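Lysine/ornithine decarboxylase (Selenomonas ruminantium, PDB 5GJO) catalyses the pyridoxal-phosphate-dependent decarboxylation of L-lysine to cadaverine and of L-ornithine to putrescine, working as a homodimer. Local coordinates at residues E33-M38 / S61-L66; V47-K52 / Y260-A265. The protein carries 2 engineered substitutions. All blocks are in the same frame, centred on the assembly; numbering follows the deposited sequence.

Contact 1. Residues E33-M38 / S61-L66; sequences ENYQFM and SLLAGL
Tyr35 and Leu66 lie at the centre of the meeting between helix 28-41 and residues 61-66, and Leu63 completes the group. The tyrosine ring reaches across because its CG stands anti to the backbone N (chi1 -174°). Leu66 runs past it in the opposite direction, setting CB over one ring face while its CD1 comes within 4.1 Å of Tyr35 CD2. One turn back, Leu63 approaches the ring obliquely, CD2 lying 3.6 Å from Tyr35 CD1. Met261 of helix 259-263 and Val47 of strand 45-50 also pack against the tyrosine.

Polar contact is made through water. Leu66 O accepts two water protons: one water, in the plane of the Tyr35 ring at its edge, lies 2.5 Å from Tyr35 OH and 2.8 Å from Leu66 O. The other accepts from Gln36 NE2 at 3.1 Å. A bend at chi2 (-53°) brings that amide over, with NE2 also touching Leu66 CD2 at 3.9 Å.

Two successive outer helices of the pyridoxal-binding barrel are thus joined by an apolar patch with a hydrated border, where the waters bound to the backbone carbonyl of Leu66 carry the polar link to Tyr35 OH and Gln36 NE2.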
loop_
_atom_site.group_PDB
_atom_site.type_symbol
_atom_site.label_atom_id
_atom_site.label_comp_id
_atom_site.label_asym_id
_atom_site.label_seq_id
_atom_site.Cartn_x
_atom_site.Cartn_y
_atom_site.Cartn_z
ATOM N N GLU A 33 -17.746 23.164 1.483
ATOM C CA GLU A 33 -17.761 23.986 0.335
ATOM C C GLU A 33 -17.820 23.157 -0.963
ATOM O O GLU A 33 -18.549 23.521 -1.951
ATOM C CB GLU A 33 -16.561 24.907 0.314
ATOM C CG GLU A 33 -16.413 25.781 -0.891
ATOM C CD GLU A 33 -15.117 26.623 -0.779
ATOM O OE1 GLU A 33 -15.158 27.555 0.033
ATOM O OE2 GLU A 33 -14.087 26.350 -1.481
ATOM N N ASN A 34 -17.008 22.093 -0.991
ATOM C CA ASN A 34 -17.053 21.198 -2.162
ATOM C C ASN A 34 -18.435 20.516 -2.349
ATOM O O ASN A 34 -18.922 20.388 -3.502
ATOM C CB ASN A 34 -15.964 20.118 -2.063
ATOM C CG ASN A 34 -14.571 20.686 -2.243
ATOM O OD1 ASN A 34 -14.398 21.772 -2.821
ATOM N ND2 ASN A 34 -13.552 19.875 -1.887
ATOM N N TYR A 35 -19.066 20.083 -1.270
ATOM C CA TYR A 35 -20.370 19.481 -1.354
ATOM C C TYR A 35 -21.351 20.521 -1.880
ATOM O O TYR A 35 -22.139 20.265 -2.781
ATOM C CB TYR A 35 -20.799 18.959 0.043
ATOM C CG TYR A 35 -22.079 18.202 0.018
ATOM C CD1 TYR A 35 -22.103 16.829 -0.274
ATOM C CD2 TYR A 35 -23.280 18.859 0.194
ATOM C CE1 TYR A 35 -23.287 16.134 -0.285
ATOM C CE2 TYR A 35 -24.488 18.176 0.172
ATOM C CZ TYR A 35 -24.496 16.817 -0.078
ATOM O OH TYR A 35 -25.669 16.068 -0.107
ATOM N N GLN A 36 -21.341 21.701 -1.312
ATOM C CA GLN A 36 -22.287 22.734 -1.763
ATOM C C GLN A 36 -22.078 23.177 -3.190
ATOM O O GLN A 36 -23.054 23.455 -3.869
ATOM C CB GLN A 36 -22.293 23.950 -0.837
ATOM C CG GLN A 36 -22.840 23.579 0.555
ATOM C CD GLN A 36 -24.251 22.866 0.619
ATOM O OE1 GLN A 36 -25.104 22.920 -0.310
ATOM N NE2 GLN A 36 -24.476 22.165 1.725
ATOM N N PHE A 37 -20.842 23.280 -3.641
ATOM C CA PHE A 37 -20.560 23.610 -5.011
ATOM C C PHE A 37 -21.201 22.558 -5.949
ATOM O O PHE A 37 -21.746 22.909 -6.972
ATOM C CB PHE A 37 -19.052 23.641 -5.211
ATOM C CG PHE A 37 -18.573 23.988 -6.589
ATOM C CD1 PHE A 37 -18.390 23.006 -7.519
ATOM C CD2 PHE A 37 -18.191 25.292 -6.903
ATOM C CE1 PHE A 37 -17.882 23.299 -8.781
ATOM C CE2 PHE A 37 -17.639 25.590 -8.150
ATOM C CZ PHE A 37 -17.488 24.580 -9.089
ATOM N N MET A 38 -21.080 21.294 -5.608
ATOM C CA MET A 38 -21.682 20.213 -6.441
ATOM C C MET A 38 -23.213 20.321 -6.430
ATOM O O MET A 38 -23.857 20.151 -7.438
ATOM C CB MET A 38 -21.240 18.806 -6.001
ATOM C CG MET A 38 -21.831 17.739 -6.863
ATOM S SD MET A 38 -20.954 16.158 -6.595
ATOM C CE MET A 38 -19.585 16.505 -7.641
ATOM N N SER A 61 -19.200 12.156 9.091
ATOM C CA SER A 61 -20.264 12.735 9.888
ATOM C C SER A 61 -20.703 14.061 9.351
ATOM O O SER A 61 -21.919 14.393 9.392
ATOM C CB SER A 61 -19.809 12.814 11.389
ATOM O OG SER A 61 -19.507 11.543 11.899
ATOM N N LEU A 62 -19.753 14.918 8.939
ATOM C CA LEU A 62 -20.090 16.139 8.311
ATOM C C LEU A 62 -21.058 15.926 7.107
ATOM O O LEU A 62 -22.162 16.584 6.959
ATOM C CB LEU A 62 -18.810 16.913 7.893
ATOM C CG LEU A 62 -19.066 18.032 6.883
ATOM C CD1 LEU A 62 -19.737 19.169 7.670
ATOM C CD2 LEU A 62 -17.813 18.557 6.200
ATOM N N LEU A 63 -20.618 15.064 6.179
ATOM C CA LEU A 63 -21.389 14.776 5.033
ATOM C C LEU A 63 -22.772 14.191 5.347
ATOM O O LEU A 63 -23.740 14.643 4.693
ATOM C CB LEU A 63 -20.643 13.831 4.026
ATOM C CG LEU A 63 -19.448 14.548 3.355
ATOM C CD1 LEU A 63 -18.512 13.521 2.728
ATOM C CD2 LEU A 63 -19.927 15.531 2.318
ATOM N N ALA A 64 -22.852 13.249 6.305
ATOM C CA ALA A 64 -24.147 12.717 6.729
ATOM C C ALA A 64 -25.086 13.886 7.178
ATOM O O ALA A 64 -26.255 13.974 6.790
ATOM C CB ALA A 64 -24.004 11.686 7.792
ATOM N N GLY A 65 -24.519 14.826 7.906
ATOM C CA GLY A 65 -25.286 15.936 8.448
ATOM C C GLY A 65 -25.672 16.918 7.415
ATOM O O GLY A 65 -26.647 17.678 7.622
ATOM N N LEU A 66 -24.981 16.975 6.272
ATOM C CA LEU A 66 -25.407 17.751 5.181
ATOM C C LEU A 66 -26.480 17.062 4.282
ATOM O O LEU A 66 -26.954 17.676 3.381
ATOM C CB LEU A 66 -24.246 18.182 4.269
ATOM C CG LEU A 66 -23.142 19.049 4.884
ATOM C CD1 LEU A 66 -21.883 18.975 4.044
ATOM C CD2 LEU A 66 -23.582 20.505 5.131
HETATM O O HOH W 1 -27.770 17.066 0.822
HETATM O O HOH W 2 -26.885 20.370 2.625
#

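Contact 2. Residues V47-K52 / Y260-A265. With PLP (pyridoxal-5'-phosphate), chain H.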
loop_
_atom_site.group_PDB
_atom_site.type_symbol
_atom_site.label_atom_id
_atom_site.label_comp_id
_atom_site.label_asym_id
_atom_site.label_seq_id
_atom_site.Cartn_x
_atom_site.Cartn_y
_atom_site.Cartn_z
ATOM N N VAL A 47 -26.103 13.127 -4.178
ATOM C CA VAL A 47 -24.750 12.620 -3.872
ATOM C C VAL A 47 -24.720 11.361 -2.999
ATOM O O VAL A 47 -25.257 11.312 -1.866
ATOM C CB VAL A 47 -23.950 13.723 -3.185
ATOM C CG1 VAL A 47 -22.550 13.245 -2.840
ATOM C CG2 VAL A 47 -23.866 14.935 -4.058
ATOM N N PHE A 48 -24.083 10.311 -3.490
ATOM C CA PHE A 48 -23.619 9.165 -2.728
ATOM C C PHE A 48 -22.083 9.268 -2.642
ATOM O O PHE A 48 -21.361 8.916 -3.588
ATOM C CB PHE A 48 -23.919 7.811 -3.415
ATOM C CG PHE A 48 -25.360 7.371 -3.328
ATOM C CD1 PHE A 48 -26.306 7.908 -4.143
ATOM C CD2 PHE A 48 -25.758 6.463 -2.395
ATOM C CE1 PHE A 48 -27.654 7.498 -4.064
ATOM C CE2 PHE A 48 -27.090 6.027 -2.270
ATOM C CZ PHE A 48 -28.054 6.552 -3.121
ATOM N N TYR A 49 -21.574 9.766 -1.543
ATOM C CA TYR A 49 -20.124 9.991 -1.408
ATOM C C TYR A 49 -19.387 8.693 -1.409
ATOM O O TYR A 49 -19.671 7.781 -0.616
ATOM C CB TYR A 49 -19.798 10.765 -0.123
ATOM C CG TYR A 49 -18.295 10.836 0.192
ATOM C CD1 TYR A 49 -17.404 11.348 -0.752
ATOM C CD2 TYR A 49 -17.785 10.322 1.332
ATOM C CE1 TYR A 49 -16.031 11.328 -0.528
ATOM C CE2 TYR A 49 -16.412 10.378 1.628
ATOM C CZ TYR A 49 -15.537 10.904 0.700
ATOM O OH TYR A 49 -14.157 10.887 0.828
ATOM N N ALA A 50 -18.431 8.590 -2.315
ATOM C CA ALA A 50 -17.572 7.411 -2.470
ATOM C C ALA A 50 -16.437 7.455 -1.456
ATOM O O ALA A 50 -15.375 7.956 -1.653
ATOM C CB ALA A 50 -17.094 7.172 -3.949
ATOM N N MET A 51 -16.760 6.967 -0.260
ATOM C CA MET A 51 -15.880 7.041 0.881
ATOM C C MET A 51 -14.588 6.309 0.750
ATOM O O MET A 51 -13.667 6.628 1.490
ATOM C CB MET A 51 -16.633 6.609 2.194
ATOM C CG MET A 51 -17.120 5.193 2.117
ATOM S SD MET A 51 -17.962 4.753 3.682
ATOM C CE MET A 51 -16.597 4.616 4.765
ATOM N N LYS A 52 -14.448 5.495 -0.295
ATOM C CA LYS A 52 -13.185 4.846 -0.627
ATOM C C LYS A 52 -12.078 5.910 -0.822
ATOM O O LYS A 52 -10.931 5.651 -0.567
ATOM C CB LYS A 52 -13.323 4.039 -1.931
ATOM C CG LYS A 52 -13.964 4.818 -3.066
ATOM C CD LYS A 52 -14.160 4.029 -4.356
ATOM C CE LYS A 52 -14.937 2.738 -4.142
ATOM N NZ LYS A 52 -16.380 2.932 -3.875
ATOM N N TYR A 260 -13.138 14.076 -5.701
ATOM C CA TYR A 260 -13.451 15.491 -5.702
ATOM C C TYR A 260 -13.793 16.016 -4.293
ATOM O O TYR A 260 -13.477 17.124 -3.969
ATOM C CB TYR A 260 -14.577 15.801 -6.720
ATOM C CG TYR A 260 -15.298 17.098 -6.451
ATOM C CD1 TYR A 260 -14.827 18.298 -6.925
ATOM C CD2 TYR A 260 -16.405 17.120 -5.639
ATOM C CE1 TYR A 260 -15.476 19.486 -6.629
ATOM C CE2 TYR A 260 -17.055 18.302 -5.336
ATOM C CZ TYR A 260 -16.590 19.482 -5.838
ATOM O OH TYR A 260 -17.232 20.642 -5.519
ATOM N N MET A 261 -14.509 15.226 -3.510
ATOM C CA MET A 261 -15.122 15.754 -2.298
ATOM C C MET A 261 -14.053 16.237 -1.306
ATOM O O MET A 261 -14.239 17.305 -0.733
ATOM C CB MET A 261 -16.053 14.722 -1.651
ATOM C CG MET A 261 -17.066 15.303 -0.680
ATOM S SD MET A 261 -18.175 16.458 -1.509
ATOM C CE MET A 261 -19.156 15.387 -2.559
ATOM N N CYS A 262 -12.956 15.487 -1.134
ATOM C CA CYS A 262 -11.941 15.873 -0.138
ATOM C C CYS A 262 -10.589 16.180 -0.732
ATOM O O CYS A 262 -9.689 16.526 0.011
ATOM C CB CYS A 262 -11.800 14.801 0.929
ATOM S SG CYS A 262 -13.342 14.168 1.574
ATOM N N GLY A 263 -10.387 15.967 -2.048
ATOM C CA GLY A 263 -9.062 16.061 -2.592
ATOM C C GLY A 263 -8.393 17.372 -2.283
ATOM O O GLY A 263 -7.212 17.414 -1.852
ATOM N N THR A 264 -9.155 18.426 -2.460
ATOM C CA THR A 264 -8.642 19.785 -2.268
ATOM C C THR A 264 -8.865 20.301 -0.798
ATOM O O THR A 264 -8.702 21.474 -0.528
ATOM C CB THR A 264 -9.365 20.786 -3.148
ATOM O OG1 THR A 264 -10.760 20.568 -3.062
ATOM C CG2 THR A 264 -8.885 20.557 -4.604
ATOM N N ALA A 265 -9.200 19.421 0.130
ATOM C CA ALA A 265 -9.471 19.777 1.496
ATOM C C ALA A 265 -8.441 19.306 2.514
ATOM O O ALA A 265 -8.681 19.434 3.705
ATOM C CB ALA A 265 -10.834 19.270 1.892
HETATM N N1 PLP H . -18.115 5.123 -7.191
HETATM C C2 PLP H . -17.589 3.960 -7.646
HETATM C C2A PLP H . -18.479 2.765 -7.859
HETATM C C3 PLP H . -16.136 3.862 -7.935
HETATM O O3 PLP H . -15.583 2.705 -8.393
HETATM C C4 PLP H . -15.310 5.069 -7.707
HETATM C C4A PLP H . -13.853 5.069 -7.966
HETATM O O4A PLP H . -13.231 4.020 -7.952
HETATM C C5 PLP H . -16.008 6.278 -7.207
HETATM C C6 PLP H . -17.381 6.229 -6.979
HETATM C C5A PLP H . -15.236 7.551 -6.950
HETATM O O4P PLP H . -14.479 7.891 -8.109
HETATM P P PLP H . -13.740 9.318 -8.213
HETATM O O1P PLP H . -14.870 10.318 -8.167
HETATM O O2P PLP H . -13.015 9.257 -9.536
HETATM O O3P PLP H . -12.833 9.347 -7.005
HETATM O O HOH W 3 -12.285 12.728 -1.324
#
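Tyr49 and Met261 meet in an apolar contact. The two side chains cross at a slant, and the methionine touches with the root of its chain: Met261 CB lies 3.6 Å from Tyr49 CE1, with CG only slightly farther off. Bends at chi2 and chi3 (62° and 69°) then turn the methionine end toward Val47, where Met261 CE and Val47 CG1 meet tip to tip at 4.0 Å.

Sulfur provides the second kind of contact. Cys262 SG sits 5.0 Å from the centroid of the Tyr49 ring and 51° off its normal, an oblique sulfur-aromatic approach made at the phenol end, with SG 4.0 Å from Tyr49 CZ.

Strand 45-50 is the first strand of the parallel, TIM-type barrel that binds the cofactor, and the short helix 259-263 follows the eighth, strand 252-255, which pairs with strand 45-50. The contact therefore spans the place where the barrel closes.

The polar end of Tyr49 is hydrogen-bonded to Asn54 O; a water held by Cys262 N at 2.8 Å makes a weak bond to the same hydroxyl.

The end of the strand and the residues after it reach the cofactor. Ala50 CB presses on the pyridine ring, 3.2 Å from PLP C6. Lys52, whose NZ forms a salt bridge with Asp71, brings CD to 3.7 Å from PLP C4, without a covalent bond to the cofactor.

Contacts 1 and 2, their centres about 9 Å apart, show helices of an alpha/beta barrel packing on one another and on a barrel strand, with PLP bound where strand 45-50 ends. That strand lies between helices 28-41 and 57-65 in the chain. Contact 2 joins it to the helix after the eighth barrel strand. The two contacts touch directly: Leu63 CD1 packs 3.6 Å from Tyr49 CD2, while probable hydrogen bonds run from Tyr260 OH to Asn34 O (2.6 Å) and from Asn34 ND2 to Met261 O (2.9 Å). Contact 2 includes Ala50 and Lys52 of the PLP pocket; in contact 1, the side chain of Leu63 remains about 12 Å from PLP.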